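Long-range contact in protein (thiaminase I) (PDB 3THI), which degrades thiamin as a transferase, probably replacing its thiazole with another base, in a fold related to periplasmic binding proteins: residues Leu60-Phe72 with Gln89-Pro101. Numbering follows the deposited sequence.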
ATOM      1  N   LEU A  60       4.254   0.685  12.450  1.00  9.85           N
ATOM      2  CA  LEU A  60       3.373   0.577  13.627  1.00 11.38           C
ATOM      3  C   LEU A  60       4.055   0.103  14.908  1.00 10.14           C
ATOM      4  O   LEU A  60       3.928   0.752  15.945  1.00 10.91           O
ATOM      5  CB  LEU A  60       2.162  -0.318  13.341  1.00  7.64           C
ATOM      6  CG  LEU A  60       1.117  -0.330  14.458  1.00  9.71           C
ATOM      7  CD1 LEU A  60       0.568   1.086  14.640  1.00  9.02           C
ATOM      8  CD2 LEU A  60      -0.001  -1.311  14.151  1.00  7.64           C
ATOM      9  N   SER A  61       4.761  -1.025  14.830  1.00  9.53           N
ATOM     10  CA  SER A  61       5.462  -1.599  15.984  1.00 10.11           C
ATOM     11  C   SER A  61       6.429  -0.616  16.638  1.00 10.81           C
ATOM     12  O   SER A  61       6.459  -0.483  17.861  1.00  8.59           O
ATOM     13  CB  SER A  61       6.184  -2.879  15.577  1.00  5.23           C
ATOM     14  OG  SER A  61       5.251  -3.843  15.119  1.00 10.94           O
ATOM     15  N   HIS A  62       7.187   0.094  15.810  1.00 10.84           N
ATOM     16  CA  HIS A  62       8.121   1.103  16.286  1.00 11.43           C
ATOM     17  C   HIS A  62       7.377   2.237  17.012  1.00 11.71           C
ATOM     18  O   HIS A  62       7.725   2.594  18.134  1.00 14.21           O
ATOM     19  CB  HIS A  62       8.912   1.679  15.107  1.00 12.70           C
ATOM     20  CG  HIS A  62       9.725   2.886  15.462  1.00 16.00           C
ATOM     21  ND1 HIS A  62       9.708   4.043  14.713  1.00 14.97           N
ATOM     22  CD2 HIS A  62      10.536   3.133  16.516  1.00 12.47           C
ATOM     23  CE1 HIS A  62      10.467   4.952  15.298  1.00 13.80           C
ATOM     24  NE2 HIS A  62      10.979   4.424  16.393  1.00 15.15           N
ATOM     25  N   PHE A  63       6.369   2.816  16.364  1.00 10.11           N
ATOM     26  CA  PHE A  63       5.601   3.908  16.968  1.00 12.78           C
ATOM     27  C   PHE A  63       4.961   3.498  18.285  1.00 11.01           C
ATOM     28  O   PHE A  63       4.945   4.267  19.242  1.00 13.00           O
ATOM     29  CB  PHE A  63       4.513   4.423  16.016  1.00  9.62           C
ATOM     30  CG  PHE A  63       5.046   5.113  14.789  1.00 16.40           C
ATOM     31  CD1 PHE A  63       6.328   5.663  14.773  1.00 15.39           C
ATOM     32  CD2 PHE A  63       4.257   5.224  13.642  1.00 12.58           C
ATOM     33  CE1 PHE A  63       6.812   6.309  13.631  1.00 15.42           C
ATOM     34  CE2 PHE A  63       4.735   5.867  12.499  1.00 11.36           C
ATOM     35  CZ  PHE A  63       6.014   6.413  12.494  1.00 11.27           C
ATOM     36  N   VAL A  64       4.430   2.280  18.331  1.00 13.21           N
ATOM     37  CA  VAL A  64       3.795   1.778  19.541  1.00 12.47           C
ATOM     38  C   VAL A  64       4.789   1.591  20.686  1.00 15.55           C
ATOM     39  O   VAL A  64       4.599   2.133  21.777  1.00 12.52           O
ATOM     40  CB  VAL A  64       3.069   0.448  19.285  1.00 12.93           C
ATOM     41  CG1 VAL A  64       2.635  -0.180  20.609  1.00  8.38           C
ATOM     42  CG2 VAL A  64       1.866   0.678  18.387  1.00  8.47           C
ATOM     43  N   ASP A  65       5.851   0.832  20.429  1.00 14.21           N
ATOM     44  CA  ASP A  65       6.854   0.564  21.454  1.00 13.70           C
ATOM     45  C   ASP A  65       7.560   1.822  21.938  1.00 12.12           C
ATOM     46  O   ASP A  65       8.067   1.853  23.058  1.00 13.40           O
ATOM     47  CB  ASP A  65       7.884  -0.456  20.959  1.00 14.86           C
ATOM     48  CG  ASP A  65       7.288  -1.831  20.704  1.00 15.71           C
ATOM     49  OD1 ASP A  65       6.093  -2.071  20.997  1.00 18.68           O
ATOM     50  OD2 ASP A  65       8.040  -2.690  20.212  1.00 18.51           O
ATOM     51  N   ALA A  66       7.598   2.855  21.098  1.00 10.84           N
ATOM     52  CA  ALA A  66       8.233   4.114  21.473  1.00 11.90           C
ATOM     53  C   ALA A  66       7.305   5.011  22.297  1.00 11.42           C
ATOM     54  O   ALA A  66       7.722   6.073  22.768  1.00 15.86           O
ATOM     55  CB  ALA A  66       8.725   4.850  20.240  1.00  8.67           C
ATOM     56  N   GLY A  67       6.052   4.584  22.457  1.00 11.67           N
ATOM     57  CA  GLY A  67       5.089   5.346  23.242  1.00 13.44           C
ATOM     58  C   GLY A  67       4.500   6.575  22.559  1.00 16.54           C
ATOM     59  O   GLY A  67       4.031   7.500  23.226  1.00 18.07           O
ATOM     60  N   TYR A  68       4.492   6.558  21.228  1.00 16.68           N
ATOM     61  CA  TYR A  68       3.975   7.655  20.408  1.00 16.96           C
ATOM     62  C   TYR A  68       2.460   7.642  20.207  1.00 15.64           C
ATOM     63  O   TYR A  68       1.841   8.690  20.026  1.00 12.07           O
ATOM     64  CB  TYR A  68       4.602   7.589  19.013  1.00 16.19           C
ATOM     65  CG  TYR A  68       5.992   8.133  18.916  1.00 16.02           C
ATOM     66  CD1 TYR A  68       6.264   9.441  19.281  1.00 21.52           C
ATOM     67  CD2 TYR A  68       7.030   7.356  18.421  1.00 20.55           C
ATOM     68  CE1 TYR A  68       7.540   9.970  19.152  1.00 25.57           C
ATOM     69  CE2 TYR A  68       8.315   7.874  18.288  1.00 22.40           C
ATOM     70  CZ  TYR A  68       8.560   9.182  18.655  1.00 22.95           C
ATOM     71  OH  TYR A  68       9.821   9.713  18.528  1.00 30.50           O
ATOM     72  N   LEU A  69       1.880   6.447  20.216  1.00 15.40           N
ATOM     73  CA  LEU A  69       0.464   6.281  19.945  1.00 14.01           C
ATOM     74  C   LEU A  69      -0.460   6.068  21.121  1.00 16.36           C
ATOM     75  O   LEU A  69      -0.045   5.616  22.186  1.00 15.82           O
ATOM     76  CB  LEU A  69       0.272   5.148  18.941  1.00 11.69           C
ATOM     77  CG  LEU A  69       1.179   5.184  17.708  1.00 10.43           C
ATOM     78  CD1 LEU A  69       0.774   4.060  16.763  1.00 11.90           C
ATOM     79  CD2 LEU A  69       1.101   6.546  16.999  1.00 10.79           C
ATOM     80  N   LEU A  70      -1.716   6.457  20.908  1.00 14.47           N
ATOM     81  CA  LEU A  70      -2.769   6.324  21.895  1.00 13.41           C
ATOM     82  C   LEU A  70      -3.646   5.164  21.419  1.00 13.84           C
ATOM     83  O   LEU A  70      -4.206   5.211  20.329  1.00 15.33           O
ATOM     84  CB  LEU A  70      -3.582   7.621  21.984  1.00 12.23           C
ATOM     85  CG  LEU A  70      -4.516   7.697  23.194  1.00 16.54           C
ATOM     86  CD1 LEU A  70      -3.685   7.729  24.476  1.00 12.35           C
ATOM     87  CD2 LEU A  70      -5.416   8.928  23.082  1.00 14.45           C
ATOM     88  N   PRO A  71      -3.768   4.102  22.235  1.00 15.19           N
ATOM     89  CA  PRO A  71      -4.588   2.950  21.837  1.00 12.89           C
ATOM     90  C   PRO A  71      -6.081   3.223  21.753  1.00 16.68           C
ATOM     91  O   PRO A  71      -6.613   4.121  22.422  1.00 17.66           O
ATOM     92  CB  PRO A  71      -4.267   1.916  22.914  1.00 12.99           C
ATOM     93  CG  PRO A  71      -4.033   2.781  24.138  1.00 11.42           C
ATOM     94  CD  PRO A  71      -3.195   3.914  23.582  1.00  9.35           C
ATOM     95  N   PHE A  72      -6.741   2.463  20.885  1.00 17.79           N
ATOM     96  CA  PHE A  72      -8.183   2.556  20.710  1.00 19.32           C
ATOM     97  C   PHE A  72      -8.852   1.384  21.444  1.00 20.07           C
ATOM     98  O   PHE A  72      -8.597   0.218  21.136  1.00 18.10           O
ATOM     99  CB  PHE A  72      -8.563   2.471  19.228  1.00 18.21           C
ATOM    100  CG  PHE A  72      -8.157   3.665  18.415  1.00 18.67           C
ATOM    101  CD1 PHE A  72      -6.861   3.784  17.934  1.00 15.23           C
ATOM    102  CD2 PHE A  72      -9.087   4.653  18.092  1.00 18.30           C
ATOM    103  CE1 PHE A  72      -6.492   4.862  17.141  1.00 14.79           C
ATOM    104  CE2 PHE A  72      -8.732   5.734  17.302  1.00 13.93           C
ATOM    105  CZ  PHE A  72      -7.427   5.838  16.823  1.00 15.96           C
ATOM    106  N   GLN A  89      -6.972  -6.767  12.679  1.00 17.94           N
ATOM    107  CA  GLN A  89      -6.025  -7.586  13.427  1.00 16.15           C
ATOM    108  C   GLN A  89      -4.597  -7.078  13.243  1.00 14.11           C
ATOM    109  O   GLN A  89      -3.821  -7.052  14.190  1.00 11.73           O
ATOM    110  CB  GLN A  89      -6.132  -9.050  12.986  1.00 18.95           C
ATOM    111  CG  GLN A  89      -5.558 -10.043  13.990  1.00 32.44           C
ATOM    112  CD  GLN A  89      -6.326 -10.063  15.316  1.00 39.14           C
ATOM    113  OE1 GLN A  89      -5.749 -10.356  16.371  1.00 40.23           O
ATOM    114  NE2 GLN A  89      -7.631  -9.755  15.267  1.00 38.53           N
ATOM    115  N   GLY A  90      -4.264  -6.664  12.025  1.00 10.98           N
ATOM    116  CA  GLY A  90      -2.934  -6.157  11.748  1.00  7.96           C
ATOM    117  C   GLY A  90      -2.633  -4.830  12.418  1.00 11.05           C
ATOM    118  O   GLY A  90      -1.492  -4.370  12.416  1.00 10.37           O
ATOM    119  N   ALA A  91      -3.654  -4.225  13.014  1.00 11.62           N
ATOM    120  CA  ALA A  91      -3.515  -2.940  13.694  1.00 12.42           C
ATOM    121  C   ALA A  91      -3.342  -3.084  15.207  1.00 11.43           C
ATOM    122  O   ALA A  91      -3.299  -2.091  15.934  1.00 13.60           O
ATOM    123  CB  ALA A  91      -4.726  -2.057  13.378  1.00 10.39           C
ATOM    124  N   LYS A  92      -3.223  -4.322  15.675  1.00 13.63           N
ATOM    125  CA  LYS A  92      -3.062  -4.589  17.103  1.00 14.76           C
ATOM    126  C   LYS A  92      -1.635  -4.894  17.568  1.00 15.35           C
ATOM    127  O   LYS A  92      -0.890  -5.633  16.916  1.00 14.19           O
ATOM    128  CB  LYS A  92      -3.945  -5.762  17.527  1.00 14.61           C
ATOM    129  CG  LYS A  92      -5.417  -5.624  17.257  1.00 10.87           C
ATOM    130  CD  LYS A  92      -6.117  -6.796  17.895  1.00 12.85           C
ATOM    131  CE  LYS A  92      -7.602  -6.815  17.622  1.00 19.93           C
ATOM    132  NZ  LYS A  92      -8.187  -8.045  18.242  1.00 28.40           N
ATOM    133  N   ARG A  93      -1.303  -4.387  18.753  1.00 14.50           N
ATOM    134  CA  ARG A  93      -0.001  -4.609  19.378  1.00 14.00           C
ATOM    135  C   ARG A  93      -0.175  -4.527  20.889  1.00 13.12           C
ATOM    136  O   ARG A  93      -0.854  -3.632  21.398  1.00 14.08           O
ATOM    137  CB  ARG A  93       1.036  -3.575  18.906  1.00 15.94           C
ATOM    138  CG  ARG A  93       2.450  -3.836  19.428  1.00 11.28           C
ATOM    139  CD  ARG A  93       3.495  -3.295  18.462  1.00 12.06           C
ATOM    140  NE  ARG A  93       4.886  -3.547  18.865  1.00 10.49           N
ATOM    141  CZ  ARG A  93       5.546  -4.688  18.670  1.00 11.16           C
ATOM    142  NH1 ARG A  93       4.953  -5.724  18.094  1.00 10.57           N
ATOM    143  NH2 ARG A  93       6.839  -4.759  18.942  1.00  8.25           N
ATOM    144  N   ASN A  94       0.417  -5.481  21.605  1.00 14.04           N
ATOM    145  CA  ASN A  94       0.321  -5.516  23.068  1.00 15.94           C
ATOM    146  C   ASN A  94      -1.133  -5.692  23.510  1.00 16.35           C
ATOM    147  O   ASN A  94      -1.547  -5.162  24.544  1.00 20.16           O
ATOM    148  CB  ASN A  94       0.912  -4.233  23.679  1.00 12.79           C
ATOM    149  CG  ASN A  94       2.375  -4.031  23.306  1.00 13.05           C
ATOM    150  OD1 ASN A  94       3.071  -4.983  22.980  1.00 11.61           O
ATOM    151  ND2 ASN A  94       2.836  -2.785  23.338  1.00 13.63           N
ATOM    152  N   GLY A  95      -1.897  -6.432  22.706  1.00 16.97           N
ATOM    153  CA  GLY A  95      -3.298  -6.679  22.992  1.00 16.61           C
ATOM    154  C   GLY A  95      -4.202  -5.483  22.743  1.00 19.69           C
ATOM    155  O   GLY A  95      -5.381  -5.524  23.090  1.00 20.78           O
ATOM    156  N   GLU A  96      -3.677  -4.436  22.104  1.00 18.20           N
ATOM    157  CA  GLU A  96      -4.463  -3.233  21.842  1.00 20.24           C
ATOM    158  C   GLU A  96      -4.486  -2.795  20.373  1.00 19.94           C
ATOM    159  O   GLU A  96      -3.516  -3.001  19.631  1.00 19.75           O
ATOM    160  CB  GLU A  96      -3.925  -2.069  22.684  1.00 17.44           C
ATOM    161  CG  GLU A  96      -3.841  -2.342  24.168  1.00 22.27           C
ATOM    162  CD  GLU A  96      -3.359  -1.138  24.952  1.00 21.97           C
ATOM    163  OE1 GLU A  96      -2.148  -0.850  24.916  1.00 21.33           O
ATOM    164  OE2 GLU A  96      -4.190  -0.472  25.605  1.00 28.97           O
ATOM    165  N   VAL A  97      -5.609  -2.210  19.955  1.00 17.30           N
ATOM    166  CA  VAL A  97      -5.743  -1.684  18.596  1.00 14.26           C
ATOM    167  C   VAL A  97      -5.053  -0.314  18.653  1.00 14.55           C
ATOM    168  O   VAL A  97      -5.364   0.500  19.518  1.00 15.51           O
ATOM    169  CB  VAL A  97      -7.219  -1.500  18.199  1.00 12.41           C
ATOM    170  CG1 VAL A  97      -7.322  -0.839  16.829  1.00 12.35           C
ATOM    171  CG2 VAL A  97      -7.930  -2.836  18.203  1.00 10.50           C
ATOM    172  N   TYR A  98      -4.072  -0.091  17.786  1.00 14.26           N
ATOM    173  CA  TYR A  98      -3.346   1.175  17.794  1.00 15.17           C
ATOM    174  C   TYR A  98      -3.554   2.055  16.562  1.00 15.44           C
ATOM    175  O   TYR A  98      -2.965   3.129  16.458  1.00 13.77           O
ATOM    176  CB  TYR A  98      -1.851   0.921  18.028  1.00 15.46           C
ATOM    177  CG  TYR A  98      -1.466   0.954  19.490  1.00 12.10           C
ATOM    178  CD1 TYR A  98      -1.191   2.166  20.126  1.00 11.06           C
ATOM    179  CD2 TYR A  98      -1.380  -0.216  20.240  1.00 13.00           C
ATOM    180  CE1 TYR A  98      -0.843   2.215  21.466  1.00 12.70           C
ATOM    181  CE2 TYR A  98      -1.026  -0.178  21.593  1.00 14.42           C
ATOM    182  CZ  TYR A  98      -0.761   1.045  22.196  1.00 14.85           C
ATOM    183  OH  TYR A  98      -0.418   1.106  23.530  1.00 15.90           O
ATOM    184  N   GLY A  99      -4.429   1.613  15.663  1.00 13.05           N
ATOM    185  CA  GLY A  99      -4.694   2.359  14.455  1.00 13.25           C
ATOM    186  C   GLY A  99      -5.967   1.889  13.787  1.00 14.86           C
ATOM    187  O   GLY A  99      -6.393   0.747  13.961  1.00 12.55           O
ATOM    188  N   LEU A 100      -6.614   2.800  13.068  1.00 14.49           N
ATOM    189  CA  LEU A 100      -7.837   2.471  12.364  1.00 12.62           C
ATOM    190  C   LEU A 100      -7.503   2.295  10.895  1.00 13.42           C
ATOM    191  O   LEU A 100      -7.141   3.252  10.211  1.00 14.15           O
ATOM    192  CB  LEU A 100      -8.894   3.571  12.555  1.00 12.49           C
ATOM    193  CG  LEU A 100      -9.271   3.939  14.000  1.00 12.12           C
ATOM    194  CD1 LEU A 100     -10.483   4.838  14.002  1.00 11.26           C
ATOM    195  CD2 LEU A 100      -9.571   2.702  14.833  1.00 12.80           C
ATOM    196  N   PRO A 101      -7.591   1.055  10.395  1.00 15.52           N
ATOM    197  CA  PRO A 101      -7.303   0.724   9.000  1.00 16.02           C
ATOM    198  C   PRO A 101      -8.091   1.622   8.031  1.00 16.81           C
ATOM    199  O   PRO A 101      -9.323   1.656   8.058  1.00 16.21           O
ATOM    200  CB  PRO A 101      -7.741  -0.733   8.914  1.00 14.78           C
ATOM    201  CG  PRO A 101      -7.440  -1.241  10.272  1.00 14.22           C
ATOM    202  CD  PRO A 101      -7.985  -0.154  11.141  1.00 15.53           C
TER
HETATM  203  O   HOH W   1      -3.190   5.344  17.897  1.00 17.76           O
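Tyr98 slips between Val64 and Pro71, its flat ring suited to a slot walled by aliphatic groups on both faces. Val64 CG2 lies over one face, 3.9 Å from the centroid of the Tyr98 ring, and Pro71 CB lies over the opposite face; both are CH-pi contacts set off toward the rim. Val64 also meets Arg93, because its CG1 stands anti to the backbone N (chi1 170°), 3.8 Å from Arg93 CG. Arg93, extended from CG to NE, meets Asp65 at about a right angle, its guanidinium laid flat over Ser61, small enough to admit it, and grips the Asp65 carboxylate side-on. Arg93 NH2 gives Asp65 OD2 a nearly straight bond of 2.7 Å in the guanidinium plane, while Arg93 NE reaches Asp65 OD1 at 2.9 Å from above the carboxylate, the two planes being 30° apart. NH1 is left for a salt bridge to Asp176. A leucine in place of Arg93 would probably leave both Asp65 and Asp176 without their cationic mate. Farther along, Leu100 CD2 sits over the centre of one face of the Phe72 ring, and Phe72 N donates to Val97 O at 2.8 Å. A water bridges Leu70 O and Tyr98 O. Together these contacts fasten a helix and the chain leaving it to a beta hairpin with a type I' turn from Arg93 to Glu96, beside strand 260-269 in a periplasmic-binding-protein-like fold.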